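Local coordinates for protein putative polyketide synthase (Brevibacillus brevis, PDB 6HP2) that is the O-methyltransferase domain of a trans-AT polyketide synthase, probably acting in an antibiotic pathway related to bacillaene, and binds S-adenosyl-L-homocysteine, at residues 81-86 with 286-291; 168-173 with 197-202; 172-177 with 214-219. One frame throughout, in Å; residues are numbered along the deposited sequence.

Contact 1 (81-86 with 286-291); sequences VEMRQV and YCLFKL. With SAH (S-adenosyl-L-homocysteine), chain B.
The Tyr286 ring meets Met83 at its edge: SD lies near the ring plane, 4.9 Å from the ring centroid and 78° off the normal, a Met-aromatic contact. Strand 284-293 belongs to the mixed, Rossmann-like sheet of a class I methyltransferase, and helix 70-88 packs over one side of it, their local axes 10.1 Å apart. Met83 and Tyr286 reach out from opposite directions. With CG anti to the backbone N (chi1 -179°), Met83 runs out extended and bends only at the last torsion, which brings CE to 3.2 Å from Tyr286 OH. That hydroxyl is hydrogen-bonded to Glu171 OE2, so the methyl group abuts a polar atom already engaged. Arg84, a residue that binds SAH, turns its guanidinium edge toward the ligand carboxylate, though the exact spacing there is doubtful; its NE forms a salt bridge with Asp109. Farther along the strand, Leu288 splits its branches between two helix residues. CD2 takes Met83 CG at 4.0 Å, while CD1 meets Val86 CG1 at 3.7 Å, the Leu288 and Val86 side chains crossing at about a right angle. Beyond CG the chain of Lys290 is fully stretched, and its NZ donates to Val86 O over 3.0 Å, approaching at a C=O...N angle of 163°.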
loop_
_atom_site.group_PDB
_atom_site.type_symbol
_atom_site.label_atom_id
_atom_site.label_comp_id
_atom_site.label_asym_id
_atom_site.label_seq_id
_atom_site.Cartn_x
_atom_site.Cartn_y
_atom_site.Cartn_z
ATOM N N VAL A 81 9.338 -0.401 6.308
ATOM C CA VAL A 81 9.162 -1.739 6.826
ATOM C C VAL A 81 8.166 -1.728 7.992
ATOM O O VAL A 81 7.335 -2.619 8.121
ATOM C CB VAL A 81 10.521 -2.304 7.250
ATOM C CG1 VAL A 81 10.311 -3.571 8.057
ATOM C CG2 VAL A 81 11.434 -2.564 5.973
ATOM N N GLU A 82 8.312 -0.784 8.905
ATOM C CA GLU A 82 7.453 -0.770 10.089
ATOM C C GLU A 82 5.986 -0.715 9.676
ATOM O O GLU A 82 5.143 -1.438 10.209
ATOM C CB GLU A 82 7.807 0.434 10.951
ATOM C CG GLU A 82 6.840 0.622 12.174
ATOM C CD GLU A 82 6.976 2.021 12.764
ATOM O OE1 GLU A 82 7.879 2.173 13.603
ATOM O OE2 GLU A 82 6.211 2.961 12.354
ATOM N N MET A 83 5.661 0.172 8.743
ATOM C CA MET A 83 4.275 0.308 8.296
ATOM C C MET A 83 3.737 -0.985 7.707
ATOM O O MET A 83 2.600 -1.381 7.968
ATOM C CB MET A 83 4.159 1.412 7.266
ATOM C CG MET A 83 2.729 1.613 6.769
ATOM S SD MET A 83 2.550 3.136 5.753
ATOM C CE MET A 83 3.575 2.824 4.347
ATOM N N ARG A 84 4.515 -1.632 6.865
ATOM C CA ARG A 84 4.111 -2.936 6.327
ATOM C C ARG A 84 3.954 -3.977 7.427
ATOM O O ARG A 84 3.064 -4.826 7.350
ATOM C CB ARG A 84 5.140 -3.375 5.286
ATOM C CG ARG A 84 4.987 -2.623 3.983
ATOM C CD ARG A 84 6.175 -2.938 3.041
ATOM N NE ARG A 84 5.857 -2.574 1.660
ATOM C CZ ARG A 84 5.860 -1.322 1.200
ATOM N NH1 ARG A 84 6.121 -0.282 2.022
ATOM N NH2 ARG A 84 5.574 -1.121 -0.064
ATOM N N GLN A 85 4.792 -3.921 8.469
ATOM C CA GLN A 85 4.623 -4.860 9.566
ATOM C C GLN A 85 3.267 -4.674 10.228
ATOM O O GLN A 85 2.601 -5.653 10.600
ATOM C CB GLN A 85 5.721 -4.715 10.632
ATOM C CG GLN A 85 7.129 -5.137 10.129
ATOM C CD GLN A 85 8.194 -4.855 11.139
ATOM O OE1 GLN A 85 8.047 -3.943 11.945
ATOM N NE2 GLN A 85 9.278 -5.628 11.116
ATOM N N VAL A 86 2.849 -3.426 10.413
ATOM C CA VAL A 86 1.523 -3.179 10.992
ATOM C C VAL A 86 0.460 -3.707 10.048
ATOM O O VAL A 86 -0.523 -4.279 10.470
ATOM C CB VAL A 86 1.312 -1.690 11.320
ATOM C CG1 VAL A 86 -0.146 -1.417 11.878
ATOM C CG2 VAL A 86 2.340 -1.253 12.430
ATOM N N TYR A 286 -4.751 8.709 4.639
ATOM C CA TYR A 286 -3.901 7.629 4.181
ATOM C C TYR A 286 -4.151 6.517 5.174
ATOM O O TYR A 286 -3.819 6.665 6.349
ATOM C CB TYR A 286 -2.467 8.080 4.316
ATOM C CG TYR A 286 -1.419 7.106 3.870
ATOM C CD1 TYR A 286 -0.973 6.084 4.689
ATOM C CD2 TYR A 286 -0.811 7.269 2.663
ATOM C CE1 TYR A 286 0.033 5.237 4.269
ATOM C CE2 TYR A 286 0.151 6.424 2.220
ATOM C CZ TYR A 286 0.618 5.451 3.040
ATOM O OH TYR A 286 1.589 4.609 2.556
ATOM N N CYS A 287 -4.725 5.402 4.742
ATOM C CA CYS A 287 -5.052 4.359 5.698
ATOM C C CYS A 287 -4.655 2.928 5.344
ATOM O O CYS A 287 -4.469 2.594 4.176
ATOM C CB CYS A 287 -6.559 4.356 5.938
ATOM S SG CYS A 287 -7.322 5.895 6.496
ATOM N N LEU A 288 -4.532 2.088 6.374
ATOM C CA LEU A 288 -4.229 0.683 6.178
ATOM C C LEU A 288 -5.575 -0.065 6.287
ATOM O O LEU A 288 -6.259 0.046 7.302
ATOM C CB LEU A 288 -3.264 0.145 7.236
ATOM C CG LEU A 288 -2.110 1.035 7.694
ATOM C CD1 LEU A 288 -1.314 0.324 8.780
ATOM C CD2 LEU A 288 -1.212 1.395 6.523
ATOM N N PHE A 289 -5.952 -0.808 5.252
ATOM C CA PHE A 289 -7.203 -1.562 5.223
ATOM C C PHE A 289 -6.939 -3.060 5.378
ATOM O O PHE A 289 -6.131 -3.613 4.628
ATOM C CB PHE A 289 -7.971 -1.432 3.897
ATOM C CG PHE A 289 -8.367 -0.040 3.508
ATOM C CD1 PHE A 289 -7.423 0.909 3.223
ATOM C CD2 PHE A 289 -9.678 0.253 3.290
ATOM C CE1 PHE A 289 -7.808 2.166 2.780
ATOM C CE2 PHE A 289 -10.081 1.531 2.886
ATOM C CZ PHE A 289 -9.140 2.478 2.639
ATOM N N LYS A 290 -7.688 -3.716 6.263
ATOM C CA LYS A 290 -7.710 -5.187 6.351
ATOM C C LYS A 290 -9.145 -5.645 6.092
ATOM O O LYS A 290 -10.074 -5.378 6.892
ATOM C CB LYS A 290 -7.197 -5.669 7.693
ATOM C CG LYS A 290 -5.974 -4.901 8.122
ATOM C CD LYS A 290 -5.256 -5.617 9.307
ATOM C CE LYS A 290 -3.997 -4.855 9.642
ATOM N NZ LYS A 290 -3.195 -5.523 10.689
ATOM N N LEU A 291 -9.323 -6.330 4.965
ATOM C CA LEU A 291 -10.656 -6.708 4.501
ATOM C C LEU A 291 -10.808 -8.231 4.500
ATOM O O LEU A 291 -9.851 -8.972 4.208
ATOM C CB LEU A 291 -10.928 -6.193 3.067
ATOM C CG LEU A 291 -10.478 -4.759 2.758
ATOM C CD1 LEU A 291 -10.621 -4.451 1.271
ATOM C CD2 LEU A 291 -11.307 -3.773 3.557
HETATM N N SAH B . 3.172 -1.710 -3.997
HETATM C CA SAH B . 4.491 -1.268 -4.436
HETATM C CB SAH B . 4.407 -0.210 -5.529
HETATM C CG SAH B . 3.446 0.936 -5.267
HETATM S SD SAH B . 3.601 2.220 -6.544
HETATM C C SAH B . 5.232 -0.755 -3.226
HETATM O O SAH B . 6.389 -0.348 -3.329
HETATM O OXT SAH B . 4.674 -0.763 -2.133
HETATM C "C5'" SAH B . 2.093 1.829 -7.462
HETATM C "C4'" SAH B . 2.198 0.504 -8.214
HETATM O "O4'" SAH B . 0.906 0.205 -8.788
HETATM C "C3'" SAH B . 3.148 0.617 -9.452
HETATM O "O3'" SAH B . 3.901 -0.606 -9.444
HETATM C "C2'" SAH B . 2.240 0.690 -10.678
HETATM O "O2'" SAH B . 2.775 0.147 -11.849
HETATM C "C1'" SAH B . 1.032 -0.125 -10.165
HETATM N N9 SAH B . -0.234 0.095 -10.860
HETATM C C8 SAH B . -0.915 1.266 -11.034
HETATM N N7 SAH B . -1.989 0.979 -11.776
HETATM C C5 SAH B . -2.025 -0.353 -12.017
HETATM C C6 SAH B . -2.888 -1.185 -12.720
HETATM N N6 SAH B . -4.013 -0.775 -13.304
HETATM N N1 SAH B . -2.629 -2.524 -12.757
HETATM C C2 SAH B . -1.476 -3.044 -12.199
HETATM N N3 SAH B . -0.615 -2.206 -11.537
HETATM C C4 SAH B . -0.866 -0.892 -11.491
#

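Contact 2 (168-173 with 197-202); sequences VGIEVS and LLIDYI. With SAH (S-adenosyl-L-homocysteine), chain B.
Leu197 accepts from the neighbouring strand first: Gly169 N donates to Leu197 O at 2.7 Å, with an N-H...O angle of 168°, and Val168 CA adds a CA-H...O contact to the same oxygen. Leu198 sends its side chain to the face of the sheet where Gly169 has none, and its CD2 lies 3.7 Å from Gly169 O and hardly farther from the glycine nitrogen. Ile199 N then donates to Gly169 O at 3.0 Å, from a position tilted 28° out of the carbonyl plane, and Ile199 O takes the last rung from Glu171 N at 2.6 Å. These bonds hold strands 164-170 and 194-203 parallel, neighbours in the central sheet of the Rossmann-like methyltransferase fold, linked by a crossover through helix 179-188. On the face of Val168 and Leu197, Ile170 and Ile199 lie side by side; Ile170 CG2, anti to its own backbone nitrogen, stands 3.8 Å from Ile199 CD1. Ile170 O, turned away from strand 194-203, accepts a hydrogen bond from the SAH amino nitrogen at 3.1 Å, so the strand end leads straight into the cofactor site. Beyond it Glu171 bends the chain out of strand conformation; its CG meets Ile199 CG2, and OE2 also accepts a hydrogen bond from Val47 N. Next comes Asp200, whose OD2, less surely placed, accepts from a water. The same water donates to Gly169 O at 2.8 Å and accepts from Ser173 N, bridging the segments past the last strand pair. Tyr201 N donates to Asp200 OD1, which uses its anti lone pair.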
loop_
_atom_site.group_PDB
_atom_site.type_symbol
_atom_site.label_atom_id
_atom_site.label_comp_id
_atom_site.label_asym_id
_atom_site.label_seq_id
_atom_site.Cartn_x
_atom_site.Cartn_y
_atom_site.Cartn_z
ATOM N N VAL A 168 -2.820 -8.177 -1.917
ATOM C CA VAL A 168 -2.124 -7.054 -1.330
ATOM C C VAL A 168 -2.126 -5.927 -2.349
ATOM O O VAL A 168 -1.739 -6.140 -3.514
ATOM C CB VAL A 168 -0.694 -7.451 -0.922
ATOM C CG1 VAL A 168 0.053 -6.210 -0.422
ATOM C CG2 VAL A 168 -0.728 -8.492 0.115
ATOM N N GLY A 169 -2.583 -4.737 -1.920
ATOM C CA GLY A 169 -2.441 -3.539 -2.757
ATOM C C GLY A 169 -1.926 -2.357 -1.973
ATOM O O GLY A 169 -2.711 -1.641 -1.317
ATOM N N ILE A 170 -0.617 -2.135 -1.991
ATOM C CA ILE A 170 -0.048 -1.032 -1.227
ATOM C C ILE A 170 0.086 0.207 -2.122
ATOM O O ILE A 170 0.865 0.183 -3.076
ATOM C CB ILE A 170 1.334 -1.416 -0.670
ATOM C CG1 ILE A 170 1.192 -2.579 0.315
ATOM C CG2 ILE A 170 1.988 -0.223 0.005
ATOM C CD1 ILE A 170 2.509 -3.190 0.739
ATOM N N GLU A 171 -0.678 1.271 -1.829
ATOM C CA GLU A 171 -0.673 2.520 -2.606
ATOM C C GLU A 171 -0.930 2.270 -4.090
ATOM O O GLU A 171 -0.262 2.852 -4.941
ATOM C CB GLU A 171 0.627 3.319 -2.422
ATOM C CG GLU A 171 0.831 3.889 -1.030
ATOM C CD GLU A 171 1.910 4.954 -1.001
ATOM O OE1 GLU A 171 2.285 5.446 -2.085
ATOM O OE2 GLU A 171 2.380 5.302 0.100
ATOM N N VAL A 172 -1.882 1.396 -4.404
ATOM C CA VAL A 172 -2.146 1.076 -5.796
ATOM C C VAL A 172 -3.515 1.396 -6.391
ATOM O O VAL A 172 -3.590 1.732 -7.571
ATOM C CB VAL A 172 -1.932 -0.434 -6.033
ATOM C CG1 VAL A 172 -2.409 -0.831 -7.420
ATOM C CG2 VAL A 172 -0.473 -0.809 -5.831
ATOM N N SER A 173 -4.596 1.332 -5.618
ATOM C CA SER A 173 -5.894 1.510 -6.265
ATOM C C SER A 173 -6.204 2.958 -6.621
ATOM O O SER A 173 -7.011 3.174 -7.548
ATOM C CB SER A 173 -7.047 0.924 -5.419
ATOM O OG SER A 173 -7.466 1.832 -4.514
ATOM N N LEU A 197 -5.366 -6.860 1.871
ATOM C CA LEU A 197 -4.620 -5.839 2.586
ATOM C C LEU A 197 -4.301 -4.685 1.635
ATOM O O LEU A 197 -3.603 -4.852 0.619
ATOM C CB LEU A 197 -3.361 -6.435 3.192
ATOM C CG LEU A 197 -3.520 -7.554 4.168
ATOM C CD1 LEU A 197 -2.173 -8.232 4.505
ATOM C CD2 LEU A 197 -4.172 -7.057 5.436
ATOM N N LEU A 198 -4.793 -3.515 1.986
ATOM C CA LEU A 198 -4.543 -2.315 1.227
ATOM C C LEU A 198 -3.907 -1.229 2.068
ATOM O O LEU A 198 -4.154 -1.110 3.270
ATOM C CB LEU A 198 -5.835 -1.757 0.677
ATOM C CG LEU A 198 -6.736 -2.656 -0.074
ATOM C CD1 LEU A 198 -8.028 -1.832 -0.397
ATOM C CD2 LEU A 198 -6.140 -3.141 -1.330
ATOM N N ILE A 199 -3.099 -0.413 1.392
ATOM C CA ILE A 199 -2.688 0.889 1.872
ATOM C C ILE A 199 -3.190 1.840 0.809
ATOM O O ILE A 199 -2.744 1.765 -0.338
ATOM C CB ILE A 199 -1.174 1.027 2.084
ATOM C CG1 ILE A 199 -0.673 0.031 3.147
ATOM C CG2 ILE A 199 -0.820 2.462 2.500
ATOM C CD1 ILE A 199 0.720 0.246 3.593
ATOM N N ASP A 200 -4.066 2.783 1.200
ATOM C CA ASP A 200 -4.781 3.563 0.198
ATOM C C ASP A 200 -5.346 4.828 0.827
ATOM O O ASP A 200 -5.323 5.032 2.056
ATOM C CB ASP A 200 -5.882 2.737 -0.449
ATOM C CG ASP A 200 -5.914 2.871 -1.947
ATOM O OD1 ASP A 200 -5.751 3.989 -2.441
ATOM O OD2 ASP A 200 -6.160 1.829 -2.625
ATOM N N TYR A 201 -5.821 5.693 -0.049
ATOM C CA TYR A 201 -6.430 6.958 0.362
ATOM C C TYR A 201 -7.955 6.947 0.444
ATOM O O TYR A 201 -8.659 6.304 -0.350
ATOM C CB TYR A 201 -5.996 8.058 -0.591
ATOM C CG TYR A 201 -4.597 8.514 -0.431
ATOM C CD1 TYR A 201 -4.217 9.248 0.693
ATOM C CD2 TYR A 201 -3.614 8.273 -1.425
ATOM C CE1 TYR A 201 -2.939 9.716 0.819
ATOM C CE2 TYR A 201 -2.325 8.775 -1.270
ATOM C CZ TYR A 201 -1.986 9.452 -0.145
ATOM O OH TYR A 201 -0.687 9.961 0.046
ATOM N N ILE A 202 -8.457 7.678 1.421
ATOM C CA ILE A 202 -9.881 7.988 1.550
ATOM C C ILE A 202 -10.053 9.509 1.420
ATOM O O ILE A 202 -9.340 10.286 2.086
ATOM C CB ILE A 202 -10.432 7.514 2.898
ATOM C CG1 ILE A 202 -10.231 6.013 3.068
ATOM C CG2 ILE A 202 -11.899 7.931 3.085
ATOM C CD1 ILE A 202 -10.570 5.557 4.510
HETATM N N SAH B . 3.172 -1.710 -3.997
HETATM C CA SAH B . 4.491 -1.268 -4.436
HETATM C CB SAH B . 4.407 -0.210 -5.529
HETATM C CG SAH B . 3.446 0.936 -5.267
HETATM S SD SAH B . 3.601 2.220 -6.544
HETATM C C SAH B . 5.232 -0.755 -3.226
HETATM O O SAH B . 6.389 -0.348 -3.329
HETATM O OXT SAH B . 4.674 -0.763 -2.133
HETATM C "C5'" SAH B . 2.093 1.829 -7.462
HETATM C "C4'" SAH B . 2.198 0.504 -8.214
HETATM O "O4'" SAH B . 0.906 0.205 -8.788
HETATM C "C3'" SAH B . 3.148 0.617 -9.452
HETATM O "O3'" SAH B . 3.901 -0.606 -9.444
HETATM C "C2'" SAH B . 2.240 0.690 -10.678
HETATM O "O2'" SAH B . 2.775 0.147 -11.849
HETATM C "C1'" SAH B . 1.032 -0.125 -10.165
HETATM N N9 SAH B . -0.234 0.095 -10.860
HETATM C C8 SAH B . -0.915 1.266 -11.034
HETATM N N7 SAH B . -1.989 0.979 -11.776
HETATM C C5 SAH B . -2.025 -0.353 -12.017
HETATM C C6 SAH B . -2.888 -1.185 -12.720
HETATM N N6 SAH B . -4.013 -0.775 -13.304
HETATM N N1 SAH B . -2.629 -2.524 -12.757
HETATM C C2 SAH B . -1.476 -3.044 -12.199
HETATM N N3 SAH B . -0.615 -2.206 -11.537
HETATM C C4 SAH B . -0.866 -0.892 -11.491
HETATM O O HOH W 1 -4.274 -0.076 -3.073
#

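Contact 3 (172-177 with 214-219); sequences VSFHIR and VEVSIP. With SAH (S-adenosyl-L-homocysteine), chain B.
Phe174 lies beside Val216, the two side chains pointing the same way. Its first torsion (chi1 65°) sets CG between the backbone N and the carbonyl carbon, which places ring atom CD1 4.1 Å from Val216 CG1. Phe174 CB rests separately against Ile218 CG1, 4.0 Å away. Within its own segment one face of the Phe174 ring is overlapped toward the rim by His175 CD2, while Tyr201 of strand 194-203 meets the ring edge-to-face. The backbones are joined by one direct hydrogen bond, Ser217 N to Phe174 O at 2.9 Å, with the donor in the carbonyl plane. Val216 CA makes a CA-H...O contact to that same oxygen, and Phe174 CA returns one to Ser217 O. Residues 173-175 form a short 3-10 turn in the loop after strand 164-170, a place where Rossmann-like methyltransferases commonly line the cofactor pocket; residues 216-218 are one strand of a small two-stranded antiparallel sheet with 209-211, entered through a G1 beta bulge at Glu215 and Val216. Two waters extend the join. One donates to Phe174 O and is hydrogen-bonded to Ser217 OG at 2.5 Å; the other sits in the plane of the His175 ring at its edge, bonded to ND1 at 2.7 Å, and donates to Glu215 O. His175 CD2 and NE2 lie near SAH C5', and His175 CB is 3.7 Å from SAH C8. Ile176 reaches the adenine with CG1 and CD1, the former 3.5 Å from SAH N6. Lys179 NZ, from the following helix, is hydrogen-bonded to three carbonyl oxygens, Ser173 O, Ile176 O and Ser217 O.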
loop_
_atom_site.group_PDB
_atom_site.type_symbol
_atom_site.label_atom_id
_atom_site.label_comp_id
_atom_site.label_asym_id
_atom_site.label_seq_id
_atom_site.Cartn_x
_atom_site.Cartn_y
_atom_site.Cartn_z
ATOM N N VAL A 172 -1.882 1.396 -4.404
ATOM C CA VAL A 172 -2.146 1.076 -5.796
ATOM C C VAL A 172 -3.515 1.396 -6.391
ATOM O O VAL A 172 -3.590 1.732 -7.571
ATOM C CB VAL A 172 -1.932 -0.434 -6.033
ATOM C CG1 VAL A 172 -2.409 -0.831 -7.420
ATOM C CG2 VAL A 172 -0.473 -0.809 -5.831
ATOM N N SER A 173 -4.596 1.332 -5.618
ATOM C CA SER A 173 -5.894 1.510 -6.265
ATOM C C SER A 173 -6.204 2.958 -6.621
ATOM O O SER A 173 -7.011 3.174 -7.548
ATOM C CB SER A 173 -7.047 0.924 -5.419
ATOM O OG SER A 173 -7.466 1.832 -4.514
ATOM N N PHE A 174 -5.586 3.942 -5.953
ATOM C CA PHE A 174 -5.853 5.327 -6.324
ATOM C C PHE A 174 -5.240 5.684 -7.666
ATOM O O PHE A 174 -5.588 6.733 -8.227
ATOM C CB PHE A 174 -5.408 6.340 -5.242
ATOM C CG PHE A 174 -3.952 6.409 -4.976
ATOM C CD1 PHE A 174 -3.149 7.211 -5.731
ATOM C CD2 PHE A 174 -3.386 5.707 -3.933
ATOM C CE1 PHE A 174 -1.782 7.315 -5.481
ATOM C CE2 PHE A 174 -2.016 5.832 -3.673
ATOM C CZ PHE A 174 -1.230 6.617 -4.466
ATOM N N HIS A 175 -4.364 4.831 -8.208
ATOM C CA HIS A 175 -3.861 5.022 -9.580
ATOM C C HIS A 175 -4.824 4.427 -10.628
ATOM O O HIS A 175 -4.567 4.499 -11.830
ATOM C CB HIS A 175 -2.485 4.347 -9.783
ATOM C CG HIS A 175 -1.412 4.851 -8.884
ATOM N ND1 HIS A 175 -0.773 6.049 -9.088
ATOM C CD2 HIS A 175 -0.860 4.317 -7.771
ATOM C CE1 HIS A 175 0.112 6.247 -8.122
ATOM N NE2 HIS A 175 0.093 5.195 -7.321
ATOM N N ILE A 176 -5.889 3.785 -10.195
ATOM C CA ILE A 176 -6.726 2.966 -11.059
ATOM C C ILE A 176 -8.097 3.607 -11.168
ATOM O O ILE A 176 -8.854 3.687 -10.182
ATOM C CB ILE A 176 -6.819 1.516 -10.536
ATOM C CG1 ILE A 176 -5.422 0.877 -10.601
ATOM C CG2 ILE A 176 -7.838 0.729 -11.332
ATOM C CD1 ILE A 176 -5.390 -0.588 -10.052
ATOM N N ARG A 177 -8.443 3.997 -12.377
ATOM C CA ARG A 177 -9.732 4.663 -12.586
ATOM C C ARG A 177 -10.934 3.713 -12.392
ATOM O O ARG A 177 -11.961 4.090 -11.806
ATOM C CB ARG A 177 -9.772 5.281 -13.997
ATOM C CG ARG A 177 -11.029 6.063 -14.338
ATOM C CD ARG A 177 -10.851 6.895 -15.620
ATOM N NE ARG A 177 -10.839 6.072 -16.827
ATOM C CZ ARG A 177 -11.910 5.817 -17.580
ATOM N NH1 ARG A 177 -13.097 6.321 -17.262
ATOM N NH2 ARG A 177 -11.794 5.050 -18.658
ATOM N N VAL A 214 -2.752 13.349 -13.626
ATOM C CA VAL A 214 -1.863 12.374 -13.004
ATOM C C VAL A 214 -2.518 11.002 -12.834
ATOM O O VAL A 214 -1.908 10.080 -12.261
ATOM C CB VAL A 214 -1.366 12.889 -11.637
ATOM C CG1 VAL A 214 -0.553 14.169 -11.811
ATOM C CG2 VAL A 214 -2.534 13.137 -10.694
ATOM N N GLU A 215 -3.750 10.838 -13.294
ATOM C CA GLU A 215 -4.453 9.581 -13.188
ATOM C C GLU A 215 -4.531 9.150 -11.720
ATOM O O GLU A 215 -4.088 8.076 -11.340
ATOM C CB GLU A 215 -3.792 8.495 -14.045
ATOM C CG GLU A 215 -4.250 8.473 -15.506
ATOM C CD GLU A 215 -3.544 9.506 -16.370
ATOM O OE1 GLU A 215 -3.661 9.420 -17.612
ATOM O OE2 GLU A 215 -2.869 10.399 -15.810
ATOM N N VAL A 216 -5.099 10.026 -10.909
ATOM C CA VAL A 216 -5.374 9.755 -9.502
ATOM C C VAL A 216 -6.861 9.920 -9.270
ATOM O O VAL A 216 -7.431 10.966 -9.624
ATOM C CB VAL A 216 -4.543 10.702 -8.603
ATOM C CG1 VAL A 216 -4.974 10.627 -7.174
ATOM C CG2 VAL A 216 -3.062 10.287 -8.657
ATOM N N SER A 217 -7.460 8.952 -8.568
ATOM C CA SER A 217 -8.865 8.995 -8.226
ATOM C C SER A 217 -9.009 8.406 -6.825
ATOM O O SER A 217 -8.657 7.228 -6.583
ATOM C CB SER A 217 -9.717 8.186 -9.246
ATOM O OG SER A 217 -9.134 6.945 -9.526
ATOM N N ILE A 218 -9.579 9.213 -5.914
ATOM C CA ILE A 218 -9.665 8.791 -4.519
ATOM C C ILE A 218 -11.123 8.776 -4.108
ATOM O O ILE A 218 -11.732 9.826 -4.072
ATOM C CB ILE A 218 -8.833 9.697 -3.607
ATOM C CG1 ILE A 218 -7.365 9.634 -4.019
ATOM C CG2 ILE A 218 -9.030 9.368 -2.153
ATOM C CD1 ILE A 218 -6.496 10.704 -3.337
ATOM N N PRO A 219 -11.693 7.621 -3.778
ATOM C CA PRO A 219 -13.112 7.563 -3.404
ATOM C C PRO A 219 -13.350 8.176 -2.047
ATOM O O PRO A 219 -12.473 8.173 -1.186
ATOM C CB PRO A 219 -13.415 6.042 -3.365
ATOM C CG PRO A 219 -12.267 5.407 -4.162
ATOM C CD PRO A 219 -11.090 6.262 -3.886
HETATM N N SAH B . 3.172 -1.710 -3.997
HETATM C CA SAH B . 4.491 -1.268 -4.436
HETATM C CB SAH B . 4.407 -0.210 -5.529
HETATM C CG SAH B . 3.446 0.936 -5.267
HETATM S SD SAH B . 3.601 2.220 -6.544
HETATM C C SAH B . 5.232 -0.755 -3.226
HETATM O O SAH B . 6.389 -0.348 -3.329
HETATM O OXT SAH B . 4.674 -0.763 -2.133
HETATM C "C5'" SAH B . 2.093 1.829 -7.462
HETATM C "C4'" SAH B . 2.198 0.504 -8.214
HETATM O "O4'" SAH B . 0.906 0.205 -8.788
HETATM C "C3'" SAH B . 3.148 0.617 -9.452
HETATM O "O3'" SAH B . 3.901 -0.606 -9.444
HETATM C "C2'" SAH B . 2.240 0.690 -10.678
HETATM O "O2'" SAH B . 2.775 0.147 -11.849
HETATM C "C1'" SAH B . 1.032 -0.125 -10.165
HETATM N N9 SAH B . -0.234 0.095 -10.860
HETATM C C8 SAH B . -0.915 1.266 -11.034
HETATM N N7 SAH B . -1.989 0.979 -11.776
HETATM C C5 SAH B . -2.025 -0.353 -12.017
HETATM C C6 SAH B . -2.888 -1.185 -12.720
HETATM N N6 SAH B . -4.013 -0.775 -13.304
HETATM N N1 SAH B . -2.629 -2.524 -12.757
HETATM C C2 SAH B . -1.476 -3.044 -12.199
HETATM N N3 SAH B . -0.615 -2.206 -11.537
HETATM C C4 SAH B . -0.866 -0.892 -11.491
HETATM O O HOH W 2 -7.157 6.853 -11.091
HETATM O O HOH W 3 -1.575 7.088 -11.479
#

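In the fold
The three contacts follow SAH from its amino acid end, served by contacts 1 and 2, to its ribose and adenine, served by contact 3; Val172, beside the ribose, belongs to both contacts 2 and 3, as does Ser173. Contacts 1 and 2 have centres 9 Å apart and share the central sheet, where strands 284-293 and 194-203 are neighbours: Phe289 N lies 2.7 Å from Leu198 O, a probable hydrogen bond, and Arg84 NE packs against Ile170 CD1 at 3.5 Å. Contacts 2 and 3 have centres 10 Å apart, with Ile202 C 3.7 Å from Ile218 CG2. Contacts 1 and 3, with centres 18 Å apart, do not touch, their nearest atoms being about 6 Å apart.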